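Local structure of AvtR (Acidianus filamentous virus 6, 4HV0) at residues A[54-58]-A[59-63]; A[22-25]-A[26-30]. The protein probably binds DNA through ribbon-helix-helix elements to regulate transcription of the genes of a lipothrixvirus that infects a hyperthermophilic archaeon. All coordinates share one frame; numbering follows the deposited sequence.

Contact 1: residues A[54-58]-A[59-63]; sequences YIIVN and GKKYY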
loop_
_atom_site.group_PDB
_atom_site.type_symbol
_atom_site.label_atom_id
_atom_site.label_comp_id
_atom_site.label_asym_id
_atom_site.label_seq_id
_atom_site.Cartn_x
_atom_site.Cartn_y
_atom_site.Cartn_z
ATOM N N TYR A 54 6.583 -11.123 -6.459
ATOM C CA TYR A 54 6.386 -10.218 -7.600
ATOM C C TYR A 54 6.169 -10.892 -8.957
ATOM O O TYR A 54 6.216 -12.097 -9.066
ATOM C CB TYR A 54 7.598 -9.318 -7.728
ATOM C CG TYR A 54 8.901 -10.065 -7.894
ATOM C CD1 TYR A 54 9.171 -10.842 -9.037
ATOM C CD2 TYR A 54 9.874 -9.981 -6.912
ATOM C CE1 TYR A 54 10.379 -11.510 -9.169
ATOM C CE2 TYR A 54 11.087 -10.631 -7.034
ATOM C CZ TYR A 54 11.338 -11.396 -8.155
ATOM O OH TYR A 54 12.547 -12.044 -8.251
ATOM N N ILE A 55 5.930 -10.080 -9.990
ATOM C CA ILE A 55 5.933 -10.552 -11.360
ATOM C C ILE A 55 6.750 -9.602 -12.197
ATOM O O ILE A 55 6.884 -8.435 -11.849
ATOM C CB ILE A 55 4.526 -10.747 -11.928
ATOM C CG1 ILE A 55 3.816 -9.430 -12.101
ATOM C CG2 ILE A 55 3.698 -11.649 -11.012
ATOM C CD1 ILE A 55 2.460 -9.597 -12.751
ATOM N N ILE A 56 7.332 -10.121 -13.276
ATOM C CA ILE A 56 8.165 -9.331 -14.168
ATOM C C ILE A 56 7.419 -9.065 -15.470
ATOM O O ILE A 56 6.979 -9.989 -16.132
ATOM C CB ILE A 56 9.533 -10.023 -14.390
ATOM C CG1 ILE A 56 10.271 -10.243 -13.065
ATOM C CG2 ILE A 56 10.415 -9.166 -15.244
ATOM C CD1 ILE A 56 11.343 -11.317 -13.100
ATOM N N VAL A 57 7.229 -7.794 -15.815
ATOM C CA VAL A 57 6.589 -7.399 -17.093
ATOM C C VAL A 57 7.448 -6.356 -17.773
ATOM O O VAL A 57 7.794 -5.359 -17.165
ATOM C CB VAL A 57 5.174 -6.851 -16.885
ATOM C CG1 VAL A 57 4.456 -6.856 -18.214
ATOM C CG2 VAL A 57 4.395 -7.729 -15.894
ATOM N N ASN A 58 7.825 -6.622 -19.017
ATOM C CA ASN A 58 8.856 -5.859 -19.718
ATOM C C ASN A 58 10.054 -5.522 -18.878
ATOM O O ASN A 58 10.563 -4.403 -18.905
ATOM C CB ASN A 58 8.243 -4.644 -20.362
ATOM C CG ASN A 58 7.278 -5.054 -21.468
ATOM O OD1 ASN A 58 7.587 -5.948 -22.255
ATOM N ND2 ASN A 58 6.080 -4.480 -21.485
ATOM N N GLY A 59 10.521 -6.517 -18.139
ATOM C CA GLY A 59 11.723 -6.358 -17.362
ATOM C C GLY A 59 11.559 -5.658 -16.044
ATOM O O GLY A 59 12.541 -5.561 -15.315
ATOM N N LYS A 60 10.354 -5.169 -15.731
ATOM C CA LYS A 60 10.122 -4.465 -14.481
ATOM C C LYS A 60 9.399 -5.352 -13.514
ATOM O O LYS A 60 8.504 -6.094 -13.880
ATOM C CB LYS A 60 9.313 -3.193 -14.719
ATOM C CG LYS A 60 10.100 -2.114 -15.441
ATOM C CD LYS A 60 9.221 -1.283 -16.367
ATOM C CE LYS A 60 10.051 -0.549 -17.422
ATOM N NZ LYS A 60 9.293 -0.379 -18.695
ATOM N N LYS A 61 9.798 -5.274 -12.258
ATOM C CA LYS A 61 9.143 -6.010 -11.182
ATOM C C LYS A 61 7.941 -5.239 -10.674
ATOM O O LYS A 61 7.999 -4.022 -10.546
ATOM C CB LYS A 61 10.081 -6.197 -9.999
ATOM C CG LYS A 61 11.279 -7.102 -10.207
ATOM C CD LYS A 61 11.647 -7.657 -8.837
ATOM C CE LYS A 61 13.030 -8.274 -8.741
ATOM N NZ LYS A 61 13.561 -8.082 -7.363
ATOM N N TYR A 62 6.874 -5.966 -10.360
ATOM C CA TYR A 62 5.657 -5.417 -9.783
ATOM C C TYR A 62 5.269 -6.300 -8.596
ATOM O O TYR A 62 4.942 -7.471 -8.762
ATOM C CB TYR A 62 4.520 -5.409 -10.829
ATOM C CG TYR A 62 4.756 -4.474 -11.988
ATOM C CD1 TYR A 62 4.402 -3.132 -11.910
ATOM C CD2 TYR A 62 5.361 -4.918 -13.156
ATOM C CE1 TYR A 62 4.630 -2.262 -12.960
ATOM C CE2 TYR A 62 5.580 -4.051 -14.228
ATOM C CZ TYR A 62 5.208 -2.729 -14.124
ATOM O OH TYR A 62 5.430 -1.875 -15.184
ATOM N N TYR A 63 5.306 -5.750 -7.389
ATOM C CA TYR A 63 5.108 -6.560 -6.188
ATOM C C TYR A 63 3.634 -6.696 -5.861
ATOM O O TYR A 63 2.897 -5.743 -5.910
ATOM C CB TYR A 63 5.893 -5.973 -5.026
ATOM C CG TYR A 63 7.395 -6.084 -5.208
ATOM C CD1 TYR A 63 8.136 -7.073 -4.552
ATOM C CD2 TYR A 63 8.072 -5.201 -6.047
ATOM C CE1 TYR A 63 9.511 -7.163 -4.726
ATOM C CE2 TYR A 63 9.441 -5.282 -6.225
ATOM C CZ TYR A 63 10.158 -6.261 -5.568
ATOM O OH TYR A 63 11.525 -6.327 -5.752
#
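Tyr-54 lays one face of its ring against the aliphatic chain of Lys-61: Lys-61 CD sits 3.5 Å from the centroid of the Tyr-54 ring, over its centre, a CH-pi contact. The same ring turns an edge toward the face of Tyr-63 in an offset edge-to-face pair with planes at 78°, Tyr-54 CD2 lying 3.6 Å from Tyr-63 CE1. With CG between its backbone N and carbonyl carbon (chi1 57°), Tyr-54 runs side by side with Tyr-63. The Lys-61 chain, having crossed the Tyr-54 ring, ends with NZ giving a hydrogen bond to Tyr-63 OH (3.1 Å). Tyr-63 also stacks on Tyr-10 of helix 7-19. Ile-55 forms a hydrogen-bonded pair with Tyr-62: Ile-55 N reaches Tyr-62 O at 3.0 Å, and Tyr-62 N returns a bond to Ile-55 O. Ile-56, on the face of Tyr-54 and Lys-61, brings CG2 to 3.8 Å from Gly-59 CA. Val-57 lies on the other face and crosses the Tyr-62 side chain at about a right angle, its CB 3.9 Å from Tyr-62 CE2. Its backbone pairs twice with Lys-60, Val-57 N meeting Lys-60 O at 2.9 Å. Asn-58 and Gly-59, both with positive phi, form the two-residue loop of a type I' beta hairpin, in which 54-57 is an outer strand of the chain's antiparallel sheet and 60-65 runs between it and strand 3-6.

Contact 2: residues A[22-25]-A[26-30]; sequences TSVP and AVIRK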
loop_
_atom_site.group_PDB
_atom_site.type_symbol
_atom_site.label_atom_id
_atom_site.label_comp_id
_atom_site.label_asym_id
_atom_site.label_seq_id
_atom_site.Cartn_x
_atom_site.Cartn_y
_atom_site.Cartn_z
ATOM N N THR A 22 8.146 -3.753 11.880
ATOM C CA THR A 22 6.870 -4.266 11.354
ATOM C C THR A 22 6.999 -4.767 9.936
ATOM O O THR A 22 8.033 -4.605 9.295
ATOM C CB THR A 22 5.798 -3.158 11.330
ATOM O OG1 THR A 22 6.428 -1.926 10.939
ATOM C CG2 THR A 22 5.105 -3.021 12.702
ATOM N N SER A 23 5.918 -5.348 9.438
ATOM C CA SER A 23 5.859 -5.804 8.058
ATOM C C SER A 23 5.482 -4.692 7.061
ATOM O O SER A 23 5.083 -3.605 7.460
ATOM C CB SER A 23 4.860 -6.936 7.975
ATOM O OG SER A 23 3.593 -6.461 8.365
ATOM N N VAL A 24 5.617 -4.984 5.766
ATOM C CA VAL A 24 5.202 -4.075 4.703
ATOM C C VAL A 24 3.675 -3.875 4.709
ATOM O O VAL A 24 3.206 -2.745 4.537
ATOM C CB VAL A 24 5.748 -4.541 3.333
ATOM C CG1 VAL A 24 5.137 -3.775 2.165
ATOM C CG2 VAL A 24 7.255 -4.325 3.305
ATOM N N PRO A 25 2.890 -4.936 4.949
ATOM C CA PRO A 25 1.452 -4.700 5.101
ATOM C C PRO A 25 1.040 -3.837 6.303
ATOM O O PRO A 25 0.017 -3.158 6.246
ATOM C CB PRO A 25 0.883 -6.110 5.257
ATOM C CG PRO A 25 1.827 -6.970 4.517
ATOM C CD PRO A 25 3.175 -6.369 4.812
ATOM N N ALA A 26 1.796 -3.885 7.389
ATOM C CA ALA A 26 1.501 -3.026 8.537
ATOM C C ALA A 26 1.679 -1.563 8.146
ATOM O O ALA A 26 0.895 -0.687 8.520
ATOM C CB ALA A 26 2.387 -3.387 9.736
ATOM N N VAL A 27 2.713 -1.297 7.379
ATOM C CA VAL A 27 2.998 0.059 6.922
ATOM C C VAL A 27 1.844 0.547 5.980
ATOM O O VAL A 27 1.292 1.634 6.173
ATOM C CB VAL A 27 4.415 0.068 6.277
ATOM C CG1 VAL A 27 4.765 1.385 5.606
ATOM C CG2 VAL A 27 5.457 -0.274 7.321
ATOM N N ILE A 28 1.446 -0.274 5.007
ATOM C CA ILE A 28 0.312 0.075 4.138
ATOM C C ILE A 28 -0.940 0.341 4.961
ATOM O O ILE A 28 -1.572 1.377 4.765
ATOM C CB ILE A 28 0.006 -1.028 3.119
ATOM C CG1 ILE A 28 1.091 -1.075 2.064
ATOM C CG2 ILE A 28 -1.358 -0.858 2.474
ATOM C CD1 ILE A 28 1.025 -2.388 1.307
ATOM N N ARG A 29 -1.277 -0.550 5.906
ATOM C CA ARG A 29 -2.412 -0.316 6.809
ATOM C C ARG A 29 -2.306 0.992 7.574
ATOM O O ARG A 29 -3.291 1.719 7.673
ATOM C CB ARG A 29 -2.649 -1.446 7.777
ATOM C CG ARG A 29 -3.432 -2.573 7.146
ATOM C CD ARG A 29 -4.059 -3.486 8.190
ATOM N NE ARG A 29 -3.039 -4.170 8.972
ATOM C CZ ARG A 29 -2.341 -5.233 8.561
ATOM N NH1 ARG A 29 -2.542 -5.773 7.355
ATOM N NH2 ARG A 29 -1.422 -5.759 9.366
ATOM N N LYS A 30 -1.118 1.352 8.034
ATOM C CA LYS A 30 -0.965 2.611 8.755
ATOM C C LYS A 30 -1.219 3.806 7.832
ATOM O O LYS A 30 -1.939 4.738 8.208
ATOM C CB LYS A 30 0.408 2.690 9.431
ATOM C CG LYS A 30 0.601 3.897 10.346
ATOM C CD LYS A 30 1.580 3.597 11.481
ATOM C CE LYS A 30 2.118 4.856 12.165
ATOM N NZ LYS A 30 3.416 5.353 11.627
#
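Ser-23 caps the first turn of helix 24-36: its OG accepts a hydrogen bond from Ala-26 N at 3.3 Å, with an N-H...O angle of 149°. Because OG stands between the backbone N and the carbonyl carbon of Ser-23 (chi1 61°), it turns toward the start of the helix and also lies near the Ala-26 methyl. Ser-23 O takes weak bonds from Ala-26 N and Val-27 N, and Val-27 CG2 comes to 3.4 Å from the same Ser-23 O. Just before the cap, Thr-22 rests its CB 3.8 Å from Ala-26 CB, while its OG1 comes near Val-27 CG2 where the two side chains cross obliquely. Further along, regular helical bonding takes over. Ile-28 N binds Val-24 O at 3.1 Å, and Arg-29 N binds Pro-25 O at 2.9 Å, both nearly straight at the hydrogen. Pro-25, which has no N-H to give, fits in this first turn, where its nitrogen needs no acceptor from a preceding turn. The Arg-29 chain bends at chi3 (-64°) and lays one face of its guanidinium over Pro-25 O, which sits toward the rim, with NH1 4.0 Å from Pro-25 CB; NH1 also makes a weak bond to Lys-68 O. On the buried side of the helix, Val-24 CG1 approaches Ile-28 CD1 at 4.4 Å, and both side chains pack on Leu-13 of helix 7-19 and on Ile-65 of strand 60-65. Val-27 joins them on Leu-13, and Val-24 N makes a weak hydrogen bond to Glu-51 OE2. The arrangement is a serine N-cap with proline in the first turn, opening the second helix of a ribbon-helix-helix (CopG-family) unit.

Contact 1 is a surface hairpin about 17 Å from the centre of the chain, whereas contact 2 is partly buried and its centre lies about 8 Å from that point. Their own centres are 21 Å apart and they do not touch, but both meet helix 7-19: the hairpin through Tyr-63 and Lys-61, the 22-30 segment through Val-24, Val-27 and Ile-28. Strand 60-65 links them further, since Ile-65 packs on Val-24, Pro-25 and Ile-28. The hairpin joins two strands by paired backbone bonds and sets an edge-to-face tyrosine pair and a lysine chain on one face; the helix start relies on a side-chain cap within one helix, with aliphatic residues facing the core.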